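Long-range contact in XC6422 protein (Xanthomonas campestris, PDB 2FUK), which is probably a hydrolase, a small serine enzyme of the alpha/beta-hydrolase fold that lacks a lid: residues Q157-V169 against P185-F197. Sequence-based numbering, arbitrary orientation.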
loop_
_atom_site.group_PDB
_atom_site.type_symbol
_atom_site.label_atom_id
_atom_site.label_comp_id
_atom_site.label_asym_id
_atom_site.label_seq_id
_atom_site.Cartn_x
_atom_site.Cartn_y
_atom_site.Cartn_z
ATOM N N GLN A 157 11.923 2.522 -21.896
ATOM C CA GLN A 157 11.155 2.815 -20.693
ATOM C C GLN A 157 12.025 2.493 -19.482
ATOM O O GLN A 157 12.089 1.352 -19.030
ATOM C CB GLN A 157 9.864 1.993 -20.690
ATOM C CG GLN A 157 8.929 2.405 -21.832
ATOM C CD GLN A 157 7.750 1.467 -22.056
ATOM O OE1 GLN A 157 6.792 1.833 -22.732
ATOM N NE2 GLN A 157 7.817 0.257 -21.512
ATOM N N TRP A 158 12.696 3.524 -18.978
ATOM C CA TRP A 158 13.606 3.412 -17.848
ATOM C C TRP A 158 13.320 4.505 -16.822
ATOM O O TRP A 158 13.231 5.689 -17.162
ATOM C CB TRP A 158 15.043 3.505 -18.376
ATOM C CG TRP A 158 16.141 3.472 -17.351
ATOM C CD1 TRP A 158 16.094 2.930 -16.097
ATOM C CD2 TRP A 158 17.469 3.984 -17.517
ATOM N NE1 TRP A 158 17.314 3.078 -15.470
ATOM C CE2 TRP A 158 18.174 3.720 -16.322
ATOM C CE3 TRP A 158 18.133 4.638 -18.566
ATOM C CZ2 TRP A 158 19.512 4.093 -16.143
ATOM C CZ3 TRP A 158 19.463 5.009 -18.389
ATOM C CH2 TRP A 158 20.137 4.736 -17.185
ATOM N N LEU A 159 13.166 4.094 -15.567
ATOM C CA LEU A 159 12.872 5.012 -14.476
ATOM C C LEU A 159 13.969 4.995 -13.418
ATOM O O LEU A 159 14.399 3.926 -12.984
ATOM C CB LEU A 159 11.541 4.632 -13.820
ATOM C CG LEU A 159 11.147 5.339 -12.521
ATOM C CD1 LEU A 159 10.880 6.812 -12.778
ATOM C CD2 LEU A 159 9.904 4.671 -11.948
ATOM N N VAL A 160 14.415 6.182 -13.018
ATOM C CA VAL A 160 15.441 6.322 -11.991
ATOM C C VAL A 160 14.867 7.117 -10.821
ATOM O O VAL A 160 14.260 8.174 -11.014
ATOM C CB VAL A 160 16.691 7.066 -12.522
ATOM C CG1 VAL A 160 17.652 7.353 -11.367
ATOM C CG2 VAL A 160 17.388 6.230 -13.579
ATOM N N ILE A 161 15.043 6.594 -9.612
ATOM C CA ILE A 161 14.579 7.258 -8.402
ATOM C C ILE A 161 15.791 7.461 -7.503
ATOM O O ILE A 161 16.515 6.512 -7.193
ATOM C CB ILE A 161 13.517 6.412 -7.675
ATOM C CG1 ILE A 161 12.302 6.250 -8.592
ATOM C CG2 ILE A 161 13.130 7.072 -6.355
ATOM C CD1 ILE A 161 11.275 5.279 -8.090
ATOM N N GLN A 162 16.013 8.703 -7.090
ATOM C CA GLN A 162 17.165 9.016 -6.262
ATOM C C GLN A 162 16.863 9.886 -5.051
ATOM O O GLN A 162 16.215 10.921 -5.172
ATOM C CB GLN A 162 18.222 9.717 -7.123
ATOM C CG GLN A 162 19.445 10.199 -6.349
ATOM C CD GLN A 162 20.260 9.047 -5.807
ATOM O OE1 GLN A 162 20.684 9.051 -4.647
ATOM N NE2 GLN A 162 20.494 8.056 -6.646
ATOM N N GLY A 163 17.341 9.466 -3.883
ATOM C CA GLY A 163 17.142 10.272 -2.691
ATOM C C GLY A 163 18.144 11.408 -2.757
ATOM O O GLY A 163 19.328 11.175 -2.983
ATOM N N ASP A 164 17.686 12.641 -2.571
ATOM C CA ASP A 164 18.590 13.780 -2.648
ATOM C C ASP A 164 19.440 14.058 -1.418
ATOM O O ASP A 164 20.201 15.027 -1.396
ATOM C CB ASP A 164 17.813 15.032 -3.044
ATOM C CG ASP A 164 18.064 15.426 -4.481
ATOM O OD1 ASP A 164 17.127 15.920 -5.131
ATOM O OD2 ASP A 164 19.210 15.254 -4.960
ATOM N N ALA A 165 19.322 13.209 -0.403
ATOM C CA ALA A 165 20.119 13.336 0.815
ATOM C C ALA A 165 20.832 12.002 1.051
ATOM O O ALA A 165 21.124 11.626 2.187
ATOM C CB ALA A 165 19.229 13.687 2.002
ATOM N N ASP A 166 21.107 11.299 -0.047
ATOM C CA ASP A 166 21.787 10.004 -0.028
ATOM C C ASP A 166 23.243 10.218 0.421
ATOM O O ASP A 166 23.975 10.992 -0.195
ATOM C CB ASP A 166 21.756 9.405 -1.438
ATOM C CG ASP A 166 22.091 7.922 -1.461
ATOM O OD1 ASP A 166 22.966 7.391 -0.746
ATOM O OD2 ASP A 166 21.389 7.275 -2.273
ATOM N N GLU A 167 23.653 9.528 1.486
ATOM C CA GLU A 167 25.004 9.649 2.047
ATOM C C GLU A 167 25.981 8.641 1.454
ATOM O O GLU A 167 27.196 8.807 1.564
ATOM C CB GLU A 167 24.953 9.436 3.569
ATOM C CG GLU A 167 26.301 9.454 4.289
ATOM C CD GLU A 167 26.876 10.844 4.409
ATOM O OE1 GLU A 167 26.097 11.813 4.270
ATOM O OE2 GLU A 167 28.101 10.967 4.654
ATOM N N ILE A 168 25.439 7.594 0.841
ATOM C CA ILE A 168 26.244 6.535 0.245
ATOM C C ILE A 168 26.514 6.834 -1.227
ATOM O O ILE A 168 27.666 6.837 -1.667
ATOM C CB ILE A 168 25.520 5.170 0.389
ATOM C CG1 ILE A 168 25.268 4.864 1.870
ATOM C CG2 ILE A 168 26.320 4.073 -0.280
ATOM C CD1 ILE A 168 26.512 4.863 2.745
ATOM N N VAL A 169 25.449 7.076 -1.985
ATOM C CA VAL A 169 25.567 7.399 -3.402
ATOM C C VAL A 169 25.440 8.907 -3.537
ATOM O O VAL A 169 24.478 9.493 -3.054
ATOM C CB VAL A 169 24.453 6.744 -4.238
ATOM C CG1 VAL A 169 24.540 7.222 -5.678
ATOM C CG2 VAL A 169 24.572 5.232 -4.171
ATOM N N PRO A 185 16.477 8.862 -18.897
ATOM C CA PRO A 185 15.372 8.177 -18.229
ATOM C C PRO A 185 14.554 9.117 -17.360
ATOM O O PRO A 185 15.019 10.194 -16.972
ATOM C CB PRO A 185 16.080 7.118 -17.392
ATOM C CG PRO A 185 17.358 7.812 -17.009
ATOM C CD PRO A 185 17.774 8.443 -18.327
ATOM N N THR A 186 13.327 8.706 -17.068
ATOM C CA THR A 186 12.452 9.476 -16.202
ATOM C C THR A 186 13.210 9.509 -14.877
ATOM O O THR A 186 13.752 8.494 -14.446
ATOM C CB THR A 186 11.090 8.760 -16.025
ATOM O OG1 THR A 186 10.463 8.599 -17.305
ATOM C CG2 THR A 186 10.179 9.554 -15.120
ATOM N N LEU A 187 13.275 10.677 -14.251
ATOM C CA LEU A 187 13.994 10.820 -12.996
ATOM C C LEU A 187 13.133 11.437 -11.901
ATOM O O LEU A 187 12.474 12.448 -12.111
ATOM C CB LEU A 187 15.237 11.699 -13.203
ATOM C CG LEU A 187 15.993 12.102 -11.931
ATOM C CD1 LEU A 187 16.541 10.861 -11.244
ATOM C CD2 LEU A 187 17.119 13.063 -12.284
ATOM N N VAL A 188 13.124 10.809 -10.734
ATOM C CA VAL A 188 12.381 11.347 -9.608
ATOM C C VAL A 188 13.391 11.601 -8.502
ATOM O O VAL A 188 14.033 10.674 -8.008
ATOM C CB VAL A 188 11.303 10.371 -9.088
ATOM C CG1 VAL A 188 10.709 10.898 -7.780
ATOM C CG2 VAL A 188 10.209 10.216 -10.118
ATOM N N ARG A 189 13.569 12.872 -8.164
ATOM C CA ARG A 189 14.480 13.264 -7.103
ATOM C C ARG A 189 13.622 13.457 -5.860
ATOM O O ARG A 189 12.691 14.267 -5.856
ATOM C CB ARG A 189 15.202 14.561 -7.476
ATOM C CG ARG A 189 16.187 14.381 -8.617
ATOM C CD ARG A 189 16.845 15.693 -9.023
ATOM N NE ARG A 189 17.470 16.368 -7.892
ATOM C CZ ARG A 189 18.302 17.397 -8.007
ATOM N NH1 ARG A 189 18.611 17.871 -9.212
ATOM N NH2 ARG A 189 18.820 17.957 -6.924
ATOM N N MET A 190 13.922 12.693 -4.818
ATOM C CA MET A 190 13.165 12.768 -3.583
ATOM C C MET A 190 13.925 13.618 -2.571
ATOM O O MET A 190 15.011 13.261 -2.124
ATOM C CB MET A 190 12.904 11.349 -3.053
ATOM C CG MET A 190 12.040 10.504 -4.002
ATOM S SD MET A 190 11.675 8.842 -3.382
ATOM C CE MET A 190 11.065 9.324 -1.743
ATOM N N PRO A 191 13.366 14.781 -2.219
ATOM C CA PRO A 191 14.036 15.655 -1.260
ATOM C C PRO A 191 14.195 15.061 0.135
ATOM O O PRO A 191 13.357 14.287 0.588
ATOM C CB PRO A 191 13.158 16.905 -1.270
ATOM C CG PRO A 191 11.812 16.367 -1.541
ATOM C CD PRO A 191 12.072 15.346 -2.636
ATOM N N ASP A 192 15.288 15.442 0.791
ATOM C CA ASP A 192 15.624 15.020 2.148
ATOM C C ASP A 192 15.459 13.528 2.382
ATOM O O ASP A 192 15.084 13.093 3.477
ATOM C CB ASP A 192 14.775 15.798 3.155
ATOM C CG ASP A 192 14.845 17.303 2.936
ATOM O OD1 ASP A 192 15.954 17.831 2.694
ATOM O OD2 ASP A 192 13.792 17.962 3.016
ATOM N N THR A 193 15.769 12.744 1.359
ATOM C CA THR A 193 15.635 11.299 1.439
ATOM C C THR A 193 16.989 10.603 1.478
ATOM O O THR A 193 17.857 10.856 0.636
ATOM C CB THR A 193 14.817 10.784 0.250
ATOM O OG1 THR A 193 13.501 11.350 0.313
ATOM C CG2 THR A 193 14.722 9.264 0.268
ATOM N N SER A 194 17.160 9.731 2.472
ATOM C CA SER A 194 18.404 8.994 2.650
ATOM C C SER A 194 18.542 7.800 1.705
ATOM O O SER A 194 17.613 7.449 0.972
ATOM C CB SER A 194 18.534 8.522 4.100
ATOM O OG SER A 194 17.519 7.591 4.443
ATOM N N HIS A 195 19.707 7.168 1.751
ATOM C CA HIS A 195 20.000 6.034 0.885
ATOM C C HIS A 195 18.992 4.893 0.988
ATOM O O HIS A 195 18.651 4.273 -0.019
ATOM C CB HIS A 195 21.402 5.494 1.176
ATOM C CG HIS A 195 21.831 4.414 0.233
ATOM N ND1 HIS A 195 21.976 4.628 -1.121
ATOM C CD2 HIS A 195 22.122 3.107 0.442
ATOM C CE1 HIS A 195 22.337 3.499 -1.705
ATOM N NE2 HIS A 195 22.432 2.561 -0.780
ATOM N N PHE A 196 18.523 4.611 2.203
ATOM C CA PHE A 196 17.561 3.534 2.410
ATOM C C PHE A 196 16.132 4.055 2.548
ATOM O O PHE A 196 15.248 3.353 3.025
ATOM C CB PHE A 196 17.954 2.709 3.639
ATOM C CG PHE A 196 19.293 2.037 3.503
ATOM C CD1 PHE A 196 19.436 0.892 2.725
ATOM C CD2 PHE A 196 20.418 2.573 4.120
ATOM C CE1 PHE A 196 20.682 0.289 2.563
ATOM C CE2 PHE A 196 21.670 1.977 3.963
ATOM C CZ PHE A 196 21.802 0.837 3.185
ATOM N N PHE A 197 15.915 5.295 2.127
ATOM C CA PHE A 197 14.581 5.893 2.171
ATOM C C PHE A 197 13.901 5.772 3.526
ATOM O O PHE A 197 12.724 5.403 3.613
ATOM C CB PHE A 197 13.697 5.260 1.093
ATOM C CG PHE A 197 14.257 5.389 -0.299
ATOM C CD1 PHE A 197 15.301 4.573 -0.724
ATOM C CD2 PHE A 197 13.781 6.374 -1.161
ATOM C CE1 PHE A 197 15.869 4.743 -1.984
ATOM C CE2 PHE A 197 14.340 6.552 -2.426
ATOM C CZ PHE A 197 15.386 5.738 -2.838
HETATM O O HOH W 1 22.024 8.110 3.490
#
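H195 meets D166 where two loops run on from neighbouring parallel strands. H195 ND1 donates to D166 OD2 at 2.9 Å, nearly straight (172°) and in the imidazole plane, reaching the oxygen on its syn side although carboxylate and ring planes are 54° apart. I168 CB sits over the centre of one face of the H195 ring, a CH-pi contact 3.8 Å from the centroid, while V169 CG2 touches H195 CE1. A chi1 of -164°, which sets CG anti to the backbone N, carries the D166 carboxylate to the imidazole; its OD1 accepts from the backbone N atoms of I168 and V169, an Asx turn and Asx motif that should hold the carboxylate in place. Before the loops, strands 158-163 and 186-190 pair in parallel, with V160 N to T186 O at 2.8 Å and Q162 N to V188 O at 2.9 Å. In a salt bridge, R189 grips D164 side-on, its NE (2.8 Å) and NH2 both donating to OD1; the Y175 hydroxyl, on intervening helix 171-178, is hydrogen-bonded to D164 OD2. At the other end P185 lies over one face of the W158 indole, its CG 3.8 Å from the six-membered ring's centroid. This beta-alpha-beta unit ends the sheet of an alpha/beta-hydrolase; H195 also touches S119, consistent with a Ser-His-Asp catalytic triad whose acid and histidine follow these last two strands.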